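Local coordinates for protein N-acetylmuramoyl-L-alanine amidase (Mycobacteroides abscessus, PDB 7AGL) that probably cleaves the amide bond between N-acetylmuramic acid and L-alanine in peptidoglycan, as a zinc-dependent cell-wall amidase, at residues L12-N17 with A74-D79; S37-G42 with P85-R90; A101-H106 with P176-E181; G113-H118 with G149-T154; V119-P124 with G159-R164. One frame throughout, in Å; residues are numbered along the deposited sequence.

Interaction 1: L12-N17 with A74-D79. With ZN (zinc ion), chain B.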
# COMPACT_ATOMS: atom_id res chain seq x y z
N LEU A 12 -1.02 -1.16 8.80
CA LEU A 12 -1.58 -0.64 7.55
C LEU A 12 -1.04 0.75 7.30
O LEU A 12 -1.05 1.59 8.21
CB LEU A 12 -3.11 -0.59 7.63
CG LEU A 12 -3.81 -1.93 7.87
CD1 LEU A 12 -5.30 -1.72 8.14
CD2 LEU A 12 -3.60 -2.85 6.67
N ASP A 13 -0.59 1.02 6.07
CA ASP A 13 -0.00 2.32 5.74
C ASP A 13 -0.79 2.99 4.61
O ASP A 13 -0.62 2.62 3.43
CB ASP A 13 1.46 2.13 5.32
CG ASP A 13 2.06 3.38 4.69
OD1 ASP A 13 1.81 4.46 5.25
OD2 ASP A 13 2.77 3.25 3.66
N PRO A 14 -1.69 3.97 4.92
CA PRO A 14 -2.32 4.75 3.84
C PRO A 14 -1.32 5.75 3.28
O PRO A 14 -0.92 6.70 3.96
CB PRO A 14 -3.51 5.43 4.54
CG PRO A 14 -3.19 5.42 6.02
CD PRO A 14 -1.98 4.53 6.26
N GLY A 15 -0.92 5.53 2.03
CA GLY A 15 0.19 6.28 1.48
C GLY A 15 -0.08 7.78 1.44
O GLY A 15 -1.21 8.22 1.25
N HIS A 16 1.00 8.55 1.61
CA HIS A 16 1.06 10.01 1.54
C HIS A 16 0.40 10.70 2.73
O HIS A 16 -0.17 10.04 3.62
CB HIS A 16 0.44 10.51 0.23
CG HIS A 16 1.04 9.85 -0.96
ND1 HIS A 16 2.29 10.20 -1.46
CD2 HIS A 16 0.62 8.80 -1.70
CE1 HIS A 16 2.58 9.41 -2.48
NE2 HIS A 16 1.58 8.56 -2.65
N ASN A 17 0.52 12.02 2.77
CA ASN A 17 0.06 12.85 3.89
C ASN A 17 -1.27 13.53 3.57
O ASN A 17 -1.58 13.83 2.42
CB ASN A 17 1.07 13.96 4.23
CG ASN A 17 2.43 13.46 4.67
OD1 ASN A 17 2.59 12.34 5.16
ND2 ASN A 17 3.43 14.35 4.55
N ALA A 74 -2.61 -1.65 13.49
CA ALA A 74 -2.08 -0.31 13.70
C ALA A 74 -1.98 0.37 12.34
O ALA A 74 -2.04 -0.28 11.29
CB ALA A 74 -0.71 -0.35 14.39
N MET A 75 -1.84 1.69 12.38
CA MET A 75 -1.72 2.51 11.18
C MET A 75 -0.50 3.41 11.32
O MET A 75 -0.03 3.68 12.43
CB MET A 75 -2.97 3.37 10.95
CG MET A 75 -4.24 2.56 10.70
SD MET A 75 -5.66 3.62 10.38
CE MET A 75 -5.65 4.75 11.77
N THR A 76 -0.01 3.89 10.18
CA THR A 76 1.16 4.76 10.13
C THR A 76 0.82 6.25 10.14
O THR A 76 1.74 7.08 10.19
CB THR A 76 1.98 4.49 8.87
OG1 THR A 76 1.10 4.62 7.74
CG2 THR A 76 2.58 3.09 8.90
N ARG A 77 -0.46 6.62 10.07
CA ARG A 77 -0.83 8.01 10.29
C ARG A 77 -2.22 8.06 10.90
O ARG A 77 -2.97 7.08 10.86
CB ARG A 77 -0.78 8.85 9.01
CG ARG A 77 -1.73 8.43 7.90
CD ARG A 77 -1.65 9.43 6.78
NE ARG A 77 -2.07 8.95 5.45
CZ ARG A 77 -3.02 9.50 4.71
NH1 ARG A 77 -3.78 10.50 5.16
NH2 ARG A 77 -3.24 9.02 3.49
N GLY A 78 -2.55 9.22 11.46
CA GLY A 78 -3.75 9.39 12.26
C GLY A 78 -4.76 10.37 11.71
O GLY A 78 -5.78 10.63 12.35
N ASP A 79 -4.52 10.91 10.52
CA ASP A 79 -5.46 11.87 9.95
C ASP A 79 -5.23 11.97 8.46
O ASP A 79 -4.25 11.46 7.91
CB ASP A 79 -5.32 13.25 10.60
CG ASP A 79 -3.99 13.91 10.27
OD1 ASP A 79 -3.79 14.30 9.10
OD2 ASP A 79 -3.16 14.03 11.20
ZN ZN B . 1.33 6.76 -3.83
O HOH W 1 3.49 6.95 -4.41
O HOH W 2 1.16 5.91 -5.82

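Interaction 2: S37-G42 with P85-R90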
# COMPACT_ATOMS: atom_id res chain seq x y z
N SER A 37 13.33 11.58 -1.18
CA SER A 37 12.56 12.60 -0.46
C SER A 37 11.76 11.98 0.68
O SER A 37 11.17 10.90 0.54
CB SER A 37 11.61 13.32 -1.42
OG SER A 37 12.34 14.09 -2.36
N CYS A 38 11.69 12.72 1.81
CA CYS A 38 10.89 12.32 2.97
C CYS A 38 9.47 11.91 2.58
O CYS A 38 8.95 10.89 3.06
CB CYS A 38 10.84 13.47 3.99
SG CYS A 38 9.34 13.51 5.05
N GLN A 39 8.82 12.70 1.73
CA GLN A 39 7.48 12.36 1.26
C GLN A 39 7.29 12.95 -0.13
O GLN A 39 8.10 13.76 -0.61
CB GLN A 39 6.37 12.86 2.21
CG GLN A 39 5.79 11.86 3.18
CD GLN A 39 5.14 10.65 2.52
OE1 GLN A 39 4.89 10.62 1.31
NE2 GLN A 39 4.89 9.63 3.32
N THR A 40 6.24 12.49 -0.79
CA THR A 40 5.73 13.10 -2.00
C THR A 40 4.24 13.31 -1.82
O THR A 40 3.59 12.65 -1.01
CB THR A 40 5.98 12.23 -3.25
OG1 THR A 40 5.37 10.96 -3.05
CG2 THR A 40 7.48 12.05 -3.53
N SER A 41 3.69 14.26 -2.58
CA SER A 41 2.29 14.61 -2.34
C SER A 41 1.35 13.49 -2.75
O SER A 41 0.28 13.33 -2.15
CB SER A 41 1.92 15.88 -3.10
OG SER A 41 2.03 15.64 -4.48
N GLY A 42 1.72 12.71 -3.76
CA GLY A 42 0.81 11.73 -4.31
C GLY A 42 -0.06 12.34 -5.40
O GLY A 42 -0.04 13.55 -5.65
N PRO A 85 3.98 11.14 8.74
CA PRO A 85 5.38 10.73 8.90
C PRO A 85 6.07 10.51 7.56
O PRO A 85 5.46 10.10 6.57
CB PRO A 85 5.28 9.42 9.69
CG PRO A 85 3.91 9.43 10.30
CD PRO A 85 3.04 10.16 9.31
N CYS A 86 7.38 10.78 7.56
CA CYS A 86 8.23 10.51 6.40
C CYS A 86 8.25 9.01 6.08
O CYS A 86 7.96 8.16 6.92
CB CYS A 86 9.67 10.97 6.68
SG CYS A 86 9.90 12.76 6.89
N ILE A 87 8.66 8.68 4.84
CA ILE A 87 8.61 7.28 4.42
C ILE A 87 9.53 6.40 5.27
O ILE A 87 9.21 5.23 5.52
CB ILE A 87 8.92 7.11 2.92
CG1 ILE A 87 10.27 7.72 2.55
CG2 ILE A 87 7.79 7.68 2.08
CD1 ILE A 87 10.62 7.62 1.07
N ASP A 88 10.69 6.92 5.70
CA ASP A 88 11.55 6.07 6.53
C ASP A 88 10.95 5.89 7.92
O ASP A 88 10.94 4.78 8.46
CB ASP A 88 13.00 6.61 6.59
CG ASP A 88 13.13 8.02 7.19
OD1 ASP A 88 12.19 8.85 7.08
OD2 ASP A 88 14.23 8.32 7.75
N LYS A 89 10.40 6.97 8.48
CA LYS A 89 9.71 6.87 9.77
C LYS A 89 8.52 5.90 9.72
O LYS A 89 8.25 5.18 10.68
CB LYS A 89 9.24 8.26 10.19
CG LYS A 89 8.61 8.30 11.55
CD LYS A 89 9.63 7.89 12.57
CE LYS A 89 9.08 8.01 13.95
NZ LYS A 89 10.10 7.64 14.97
N ARG A 90 7.78 5.89 8.61
CA ARG A 90 6.67 4.95 8.50
C ARG A 90 7.15 3.51 8.59
O ARG A 90 6.51 2.67 9.23
CB ARG A 90 5.91 5.18 7.20
CG ARG A 90 5.10 6.47 7.24
CD ARG A 90 4.32 6.65 5.93
NE ARG A 90 3.72 7.98 5.90
CZ ARG A 90 2.51 8.28 5.41
NH1 ARG A 90 1.73 7.35 4.87
NH2 ARG A 90 2.09 9.54 5.48

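Interaction 3: A101-H106 with P176-E181. With ZN (zinc ion), chain B.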
# COMPACT_ATOMS: atom_id res chain seq x y z
N ALA A 101 2.40 -9.11 9.23
CA ALA A 101 2.24 -8.63 7.86
C ALA A 101 2.00 -7.13 7.87
O ALA A 101 1.38 -6.59 8.80
CB ALA A 101 1.10 -9.35 7.12
N VAL A 102 2.49 -6.45 6.82
CA VAL A 102 2.36 -5.01 6.63
C VAL A 102 1.83 -4.77 5.23
O VAL A 102 2.36 -5.33 4.27
CB VAL A 102 3.70 -4.27 6.79
CG1 VAL A 102 3.49 -2.76 6.57
CG2 VAL A 102 4.30 -4.58 8.15
N VAL A 103 0.81 -3.92 5.09
CA VAL A 103 0.27 -3.58 3.77
C VAL A 103 0.23 -2.08 3.61
O VAL A 103 -0.42 -1.38 4.40
CB VAL A 103 -1.14 -4.16 3.55
CG1 VAL A 103 -1.67 -3.66 2.21
CG2 VAL A 103 -1.08 -5.69 3.60
N SER A 104 0.91 -1.58 2.59
CA SER A 104 0.88 -0.17 2.23
C SER A 104 -0.10 -0.01 1.07
O SER A 104 -0.09 -0.81 0.13
CB SER A 104 2.29 0.30 1.84
OG SER A 104 2.31 1.67 1.44
N ILE A 105 -0.96 1.01 1.15
CA ILE A 105 -2.04 1.23 0.19
C ILE A 105 -1.78 2.53 -0.56
O ILE A 105 -1.62 3.60 0.06
CB ILE A 105 -3.42 1.25 0.87
CG1 ILE A 105 -3.75 -0.13 1.47
CG2 ILE A 105 -4.50 1.71 -0.12
CD1 ILE A 105 -3.83 -1.26 0.45
N HIS A 106 -1.75 2.44 -1.89
CA HIS A 106 -1.48 3.56 -2.77
C HIS A 106 -2.45 3.50 -3.95
O HIS A 106 -3.16 2.51 -4.16
CB HIS A 106 -0.02 3.53 -3.27
CG HIS A 106 0.99 3.98 -2.25
ND1 HIS A 106 1.66 5.18 -2.36
CD2 HIS A 106 1.44 3.41 -1.11
CE1 HIS A 106 2.47 5.34 -1.33
NE2 HIS A 106 2.37 4.27 -0.56
N PRO A 176 7.19 -9.22 6.61
CA PRO A 176 6.60 -9.34 5.27
C PRO A 176 5.72 -8.14 4.95
O PRO A 176 4.86 -7.73 5.75
CB PRO A 176 5.79 -10.64 5.35
CG PRO A 176 6.45 -11.42 6.43
CD PRO A 176 6.86 -10.39 7.45
N LYS A 177 5.95 -7.55 3.78
CA LYS A 177 5.29 -6.30 3.44
C LYS A 177 5.05 -6.24 1.94
O LYS A 177 5.88 -6.69 1.16
CB LYS A 177 6.14 -5.09 3.89
CG LYS A 177 5.51 -3.73 3.51
CD LYS A 177 6.35 -2.56 3.98
CE LYS A 177 5.68 -1.25 3.63
NZ LYS A 177 6.40 -0.09 4.26
N VAL A 178 3.90 -5.69 1.55
CA VAL A 178 3.63 -5.39 0.16
C VAL A 178 3.06 -3.98 0.08
O VAL A 178 2.50 -3.46 1.06
CB VAL A 178 2.66 -6.41 -0.50
CG1 VAL A 178 3.30 -7.80 -0.53
CG2 VAL A 178 1.31 -6.44 0.23
N LEU A 179 3.27 -3.34 -1.07
CA LEU A 179 2.69 -2.03 -1.36
C LEU A 179 1.75 -2.25 -2.52
O LEU A 179 2.20 -2.55 -3.64
CB LEU A 179 3.77 -0.99 -1.69
CG LEU A 179 3.33 0.47 -1.87
CD1 LEU A 179 4.56 1.40 -1.80
CD2 LEU A 179 2.55 0.75 -3.18
N VAL A 180 0.45 -2.12 -2.27
CA VAL A 180 -0.56 -2.37 -3.29
C VAL A 180 -0.97 -1.04 -3.89
O VAL A 180 -1.53 -0.19 -3.20
CB VAL A 180 -1.78 -3.11 -2.71
CG1 VAL A 180 -2.77 -3.43 -3.83
CG2 VAL A 180 -1.34 -4.40 -2.01
N GLU A 181 -0.68 -0.86 -5.18
CA GLU A 181 -1.28 0.20 -5.97
C GLU A 181 -2.62 -0.34 -6.49
O GLU A 181 -2.65 -1.25 -7.32
CB GLU A 181 -0.34 0.62 -7.11
CG GLU A 181 0.95 1.33 -6.64
CD GLU A 181 0.77 2.82 -6.46
OE1 GLU A 181 -0.39 3.27 -6.59
OE2 GLU A 181 1.78 3.53 -6.20
ZN ZN B . 1.33 6.76 -3.83
O HOH W 2 1.16 5.91 -5.82
O HOH W 1 3.49 6.95 -4.41

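Interaction 4: G113-H118 with G149-T154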
# COMPACT_ATOMS: atom_id res chain seq x y z
N GLY A 113 -5.64 5.38 -20.42
CA GLY A 113 -6.30 4.12 -20.76
C GLY A 113 -5.88 2.91 -19.91
O GLY A 113 -6.49 1.85 -20.04
N GLY A 114 -4.87 3.07 -19.06
CA GLY A 114 -4.37 1.96 -18.25
C GLY A 114 -5.15 1.85 -16.94
O GLY A 114 -5.47 2.85 -16.31
N HIS A 115 -5.42 0.61 -16.53
CA HIS A 115 -6.19 0.43 -15.30
C HIS A 115 -5.80 -0.88 -14.64
O HIS A 115 -5.18 -1.75 -15.24
CB HIS A 115 -7.71 0.48 -15.58
CG HIS A 115 -8.19 -0.59 -16.50
ND1 HIS A 115 -8.85 -1.72 -16.07
CD2 HIS A 115 -8.11 -0.70 -17.85
CE1 HIS A 115 -9.16 -2.48 -17.11
NE2 HIS A 115 -8.72 -1.89 -18.20
N GLY A 116 -6.23 -1.03 -13.39
CA GLY A 116 -6.01 -2.24 -12.63
C GLY A 116 -4.94 -2.04 -11.56
O GLY A 116 -4.35 -0.96 -11.43
N PHE A 117 -4.69 -3.12 -10.82
CA PHE A 117 -3.83 -3.07 -9.63
C PHE A 117 -2.43 -3.63 -9.90
O PHE A 117 -2.23 -4.48 -10.76
CB PHE A 117 -4.47 -3.87 -8.48
CG PHE A 117 -4.44 -5.38 -8.68
CD1 PHE A 117 -3.31 -6.12 -8.34
CD2 PHE A 117 -5.53 -6.06 -9.24
CE1 PHE A 117 -3.25 -7.50 -8.56
CE2 PHE A 117 -5.49 -7.44 -9.44
CZ PHE A 117 -4.35 -8.17 -9.09
N HIS A 118 -1.46 -3.19 -9.09
CA HIS A 118 -0.21 -3.95 -9.05
C HIS A 118 0.35 -3.99 -7.64
O HIS A 118 0.26 -3.02 -6.88
CB HIS A 118 0.84 -3.45 -10.09
CG HIS A 118 1.32 -2.04 -9.93
ND1 HIS A 118 0.56 -0.94 -10.27
CD2 HIS A 118 2.54 -1.55 -9.59
CE1 HIS A 118 1.26 0.16 -10.08
NE2 HIS A 118 2.47 -0.18 -9.68
N GLY A 149 -12.10 -10.30 -8.51
CA GLY A 149 -12.61 -9.62 -9.69
C GLY A 149 -11.87 -8.36 -10.08
O GLY A 149 -12.27 -7.72 -11.07
N LEU A 150 -10.82 -7.98 -9.35
CA LEU A 150 -9.98 -6.86 -9.75
C LEU A 150 -9.08 -7.26 -10.92
O LEU A 150 -8.73 -8.43 -11.11
CB LEU A 150 -9.14 -6.38 -8.56
CG LEU A 150 -9.99 -5.94 -7.36
CD1 LEU A 150 -9.11 -5.42 -6.26
CD2 LEU A 150 -11.07 -4.91 -7.76
N THR A 151 -8.72 -6.27 -11.73
CA THR A 151 -7.94 -6.48 -12.94
C THR A 151 -6.47 -6.21 -12.67
O THR A 151 -6.14 -5.13 -12.18
CB THR A 151 -8.42 -5.54 -14.05
OG1 THR A 151 -9.81 -5.77 -14.31
CG2 THR A 151 -7.63 -5.76 -15.33
N PRO A 152 -5.55 -7.12 -12.99
CA PRO A 152 -4.13 -6.77 -12.88
C PRO A 152 -3.80 -5.63 -13.83
O PRO A 152 -4.29 -5.59 -14.97
CB PRO A 152 -3.41 -8.06 -13.27
CG PRO A 152 -4.41 -9.13 -12.96
CD PRO A 152 -5.73 -8.54 -13.36
N ALA A 153 -2.96 -4.71 -13.36
CA ALA A 153 -2.65 -3.50 -14.10
C ALA A 153 -2.31 -3.80 -15.55
O ALA A 153 -1.50 -4.67 -15.86
CB ALA A 153 -1.47 -2.77 -13.44
N THR A 154 -2.95 -3.05 -16.45
CA THR A 154 -2.71 -3.26 -17.87
C THR A 154 -1.51 -2.46 -18.38
O THR A 154 -1.14 -2.61 -19.55
CB THR A 154 -3.95 -2.89 -18.70
OG1 THR A 154 -4.23 -1.49 -18.57
CG2 THR A 154 -5.15 -3.70 -18.26
O HOH W 3 -5.32 -1.25 -20.97

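Interaction 5: V119-P124 with G159-R164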
# COMPACT_ATOMS: atom_id res chain seq x y z
N VAL A 119 0.89 -5.16 -7.29
CA VAL A 119 1.44 -5.46 -5.98
C VAL A 119 2.95 -5.31 -6.08
O VAL A 119 3.61 -6.09 -6.77
CB VAL A 119 1.05 -6.88 -5.53
CG1 VAL A 119 1.65 -7.18 -4.14
CG2 VAL A 119 -0.49 -7.05 -5.53
N ASN A 120 3.48 -4.29 -5.40
CA ASN A 120 4.91 -4.00 -5.41
C ASN A 120 5.58 -4.69 -4.23
O ASN A 120 5.04 -4.72 -3.12
CB ASN A 120 5.16 -2.49 -5.31
CG ASN A 120 4.54 -1.73 -6.46
OD1 ASN A 120 5.18 -1.51 -7.48
ND2 ASN A 120 3.26 -1.36 -6.32
N TYR A 121 6.77 -5.24 -4.48
CA TYR A 121 7.53 -5.92 -3.45
C TYR A 121 9.02 -5.70 -3.69
O TYR A 121 9.46 -5.39 -4.80
CB TYR A 121 7.20 -7.43 -3.43
CG TYR A 121 7.67 -8.16 -4.66
CD1 TYR A 121 6.90 -8.18 -5.83
CD2 TYR A 121 8.88 -8.85 -4.67
CE1 TYR A 121 7.34 -8.84 -6.96
CE2 TYR A 121 9.33 -9.51 -5.80
CZ TYR A 121 8.55 -9.51 -6.94
OH TYR A 121 8.99 -10.18 -8.06
N SER A 122 9.79 -5.89 -2.62
CA SER A 122 11.23 -5.64 -2.69
C SER A 122 11.93 -6.67 -3.56
O SER A 122 11.82 -7.88 -3.35
CB SER A 122 11.83 -5.65 -1.28
OG SER A 122 13.23 -5.40 -1.35
N ASN A 123 12.67 -6.18 -4.56
CA ASN A 123 13.47 -7.06 -5.41
C ASN A 123 14.67 -6.30 -5.97
O ASN A 123 14.48 -5.20 -6.52
CB ASN A 123 12.63 -7.62 -6.56
CG ASN A 123 13.27 -8.83 -7.22
OD1 ASN A 123 13.93 -9.64 -6.56
ND2 ASN A 123 13.06 -8.97 -8.52
N PRO A 124 15.90 -6.81 -5.81
CA PRO A 124 16.24 -8.01 -5.03
C PRO A 124 16.11 -7.75 -3.54
O PRO A 124 16.21 -6.59 -3.12
CB PRO A 124 17.70 -8.28 -5.43
CG PRO A 124 18.23 -6.95 -5.76
CD PRO A 124 17.10 -6.18 -6.38
N GLY A 159 1.47 -9.22 -14.76
CA GLY A 159 0.38 -9.96 -14.15
C GLY A 159 -0.01 -9.47 -12.77
O GLY A 159 -0.42 -10.27 -11.92
N GLY A 160 0.09 -8.16 -12.53
CA GLY A 160 -0.26 -7.62 -11.23
C GLY A 160 0.83 -7.67 -10.19
O GLY A 160 0.56 -7.37 -9.01
N LEU A 161 2.07 -8.01 -10.58
CA LEU A 161 3.22 -8.04 -9.69
C LEU A 161 4.29 -7.08 -10.18
O LEU A 161 4.53 -6.98 -11.39
CB LEU A 161 3.82 -9.46 -9.61
CG LEU A 161 3.08 -10.48 -8.77
CD1 LEU A 161 3.74 -11.87 -8.87
CD2 LEU A 161 3.03 -10.02 -7.33
N TYR A 162 5.00 -6.44 -9.26
CA TYR A 162 6.07 -5.54 -9.67
C TYR A 162 7.17 -5.59 -8.61
O TYR A 162 6.99 -5.06 -7.52
CB TYR A 162 5.54 -4.13 -9.84
CG TYR A 162 6.43 -3.17 -10.61
CD1 TYR A 162 7.49 -3.63 -11.39
CD2 TYR A 162 6.20 -1.81 -10.56
CE1 TYR A 162 8.29 -2.74 -12.09
CE2 TYR A 162 7.01 -0.92 -11.25
CZ TYR A 162 8.04 -1.39 -12.01
OH TYR A 162 8.82 -0.48 -12.70
N GLY A 163 8.28 -6.24 -8.93
CA GLY A 163 9.43 -6.26 -8.04
C GLY A 163 10.30 -5.04 -8.31
O GLY A 163 10.56 -4.71 -9.47
N ARG A 164 10.73 -4.38 -7.25
CA ARG A 164 11.47 -3.15 -7.48
C ARG A 164 12.36 -2.83 -6.30
O ARG A 164 12.16 -3.33 -5.19
CB ARG A 164 10.51 -2.00 -7.75
CG ARG A 164 9.55 -1.77 -6.60
CD ARG A 164 8.36 -1.03 -7.13
NE ARG A 164 8.74 0.32 -7.54
CZ ARG A 164 7.87 1.22 -7.98
NH1 ARG A 164 6.59 0.87 -8.09
NH2 ARG A 164 8.25 2.44 -8.31

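Interaction 1: L12-N17 with A74-D79
Arg77 reaches across to 12-17 and lays its guanidinium against the turn that leads to the zinc ligand His16. Its NE donates to Pro14 O at 2.9 Å, almost straight (165°) and in the guanidinium plane, while NH2 adds weak bonds to Pro14 O and Gly15 O. His16 O stands over a face of the group. The chain runs extended from CG to NE, and its CG passes Pro14 CG at 3.8 Å. Beside it Thr76 OG1 donates to Asp13 OD1 (2.6 Å), meeting the oxygen on its anti side; OG1 sits between backbone N and carbonyl carbon (chi1 55°), turned to the aspartate. The same OD1 forms a salt bridge with Arg90. Behind this tight part, Leu12 N to Ala74 O (2.8 Å) and Thr76 N to Leu12 O pair the strand ends in parallel. The far side is looser: Met75 leads its side chain away. NH1 of Arg77 turns back to Asp79 O and Asp80, and NH2 also bonds His52 O. His16 NE2 binds zinc at 2.2 Å, with ND1 held by Thr40 O. Helix 51-68 packs on Leu12 and Pro14, helix 87-96 on Asp13 and Thr76, and strand 101-108 pairs with the other edge of strand 9-14.

Interaction 2: S37-G42 with P85-R90
Pro85 O is gripped by two side chains: Arg90 NE donates to it at 2.8 Å, the oxygen lying close to the guanidinium plane of Arg90, and Gln39 NE2 adds a weak but straight bond of 3.3 Å (173°). The amide nitrogen thereby stands over one face of the Arg90 guanidinium, 3.1 Å above the plane and toward its rim, with the two flat groups 62° apart. A bend at chi2 folds the Gln39 side chain, whose OE1 accepts from Thr40 N. Cys38 and Cys86 are joined by a disulfide, SG to SG 2.1 Å, with a chi3 of -87° close to the relaxed right angle. It ties the loop after strand 35-37 to the N-cap residue of helix 87-96. Next to this covalent link Ile87 N, in the first turn, donates to Cys38 O at 2.9 Å, so the loop carbonyl takes up an amide at the helix start. Ile87 CD1 extends along the loop to Ser37 O at 3.4 Å, and Val28 of strand 27-29 packs on both Cys38 and Ile87. The far end of Arg90 reaches segment 12-17: its NH1 forms a salt bridge with Asp13 and bonds Pro14 O, while NH2 bonds His16 O.

Interaction 3: A101-H106 with P176-E181
Strands 101-106 and 177-181 run parallel, 4.7 Å apart at closest approach and 20° from alignment, in the interior of the mixed sheet. Five backbone bonds alternate along them, from Val102 N to Pro176 O through Ser104 N to Val178 O (2.9 Å, 177°) and on to His106 N to Val180 O. Val103, Ile105, Val178 and Val180 share one face; there Ile105 CD1 reaches Val180 CB at 4.2 Å, and helices 51-68 and 132-147 close over the face. Val102, Ser104, His106, Lys177, Leu179 and Glu181 line the other. Lys177, fully extended, runs past Val102 CG1 toward Glu94, while Ser104 OG bonds Asp13. Leu179 CD2 packs against ring atom CD2 of His106, 3.5 Å away, and Ser104 OG lies at the edge of the same ring. His106 ND1 binds zinc at 2.2 Å, alongside His16 and Glu51. Glu181 bends at chi2 (-87°), which brings its carboxylate beside His106 CB, OE1 at 3.4 Å, and OE2 to within 2.5 Å of zinc-bound water 2, which donates to it. A carboxylate holding a metal-bound water in this way is consistent with a general base that prepares the water for amide hydrolysis, as in related zinc amidases.

Interaction 4: G113-H118 with G149-T154
Phe117, His115 and the Ala153-Thr154 pair carry this contact between two loops. The Phe117 ring, with CG set between its backbone N and carbonyl carbon (chi1 72°), swings over Pro152: Pro152 CA lies over one face, 4.0 Å from the ring centroid, in a CH-pi contact. Pro152 CG touches CZ, and Leu150 CB packs against CD2. Leu145 of helix 132-147 adds to the apolar surroundings of both Phe117 and Leu150. The backbone of Phe117 is held from both ends: its N donates to Thr151 O at 2.8 Å, and its O accepts from Ala153 N at 2.7 Å. Ala153 CB rests against that same carbonyl oxygen.

His115 presents a ring face to the methyl of Thr154, whose CG2 sits 4.3 Å from the centroid, while Thr151 CG2 approaches CE1 obliquely. Thr154 answers with two bonds to the His115 backbone, its N donating to His115 O (2.9 Å) and its OG1 accepting from His115 N (3.2 Å, 164°). Water 3 lies 2.6 Å from Thr154 OG1 and adds a weak link to Gly113 O. Between the two side chains Gly116, which has none of its own, brings its CA tightly to 2.9 Å from Thr151 O. At the solvent side Thr154 is exposed, whereas Phe117 is buried.

The pattern is a single beta bridge, Phe117 with Pro152. Helix 132-147 ends in a Schellman motif at Gly149, and the bridge joins the lead-in to strand 118-122 with the connection from this helix to strand 161-164 of the same beta-alpha-beta unit.

Interaction 5: V119-P124 with G159-R164
Strands 119-122 and 161-164 lie parallel with axes 4.7 Å apart and 28° askew, bonded in alternation from Val119 N to Gly160 O (2.8 Å) up to Asn123 N to Arg164 O beyond the strand end. On one face Asn120 OD1 takes the contact: Arg164 NH1 donates to it at 2.8 Å. The oxygen lies in the guanidinium plane, but the donor stands well above the plane of the amide, and the two flat groups are 54° apart. A bend at chi3 (-67°) turns the arginine back over its own strand, where Tyr162 CE2 underlies one face of the guanidinium. Asn120 OD1 also comes to 3.3 Å from Tyr162 CD2, while its ND2 bonds Leu179 O of the neighbouring strand 177-184. The NE of Arg164 forms a salt bridge with Asp166.

These are the two strands of a beta-alpha-beta unit, connected through helix 132-147, and strand 161-164 forms the outer edge of the sheet within the chain. The helix packs on the other face, against Val119, Tyr121 and Leu161. There the Tyr121 ring folds across the neighbouring strand: Gly163 CA lies over its face, 3.7 Å from the centroid in a CH-pi contact, and Leu161 CB meets the ring at its edge. Gly163, with no side chain, lets the Tyr121 ring lie directly on its CA. Asn123 CB approaches Gly163 CA at 3.8 Å, Val119 CB reaches Leu161 CD2 at 4.1 Å, and Ser122 OG bonds Gln130.

How the interactions relate
Interactions 1, 3 and 5 follow one another across the six-stranded mixed sheet, joining strands 72-75 with 9-14, 101-108 with 177-184, and 118-122 with 161-164. The centres of 1 and 3, and of 3 and 5, are each about 11 Å apart; those of 1 and 5 are about 21 Å apart. Interactions 1 and 3 meet at the zinc, supplying His16 and His106, while interaction 2 touches interaction 1 through Thr40 and Arg90. Interactions 4 and 5 alternate along the chain and both lie nested inside the loop closed by interaction 3. Two zinc ligands thus come from or just beyond neighbouring strands 9-14 and 101-108, and the third, Glu51, from the start of helix 51-68.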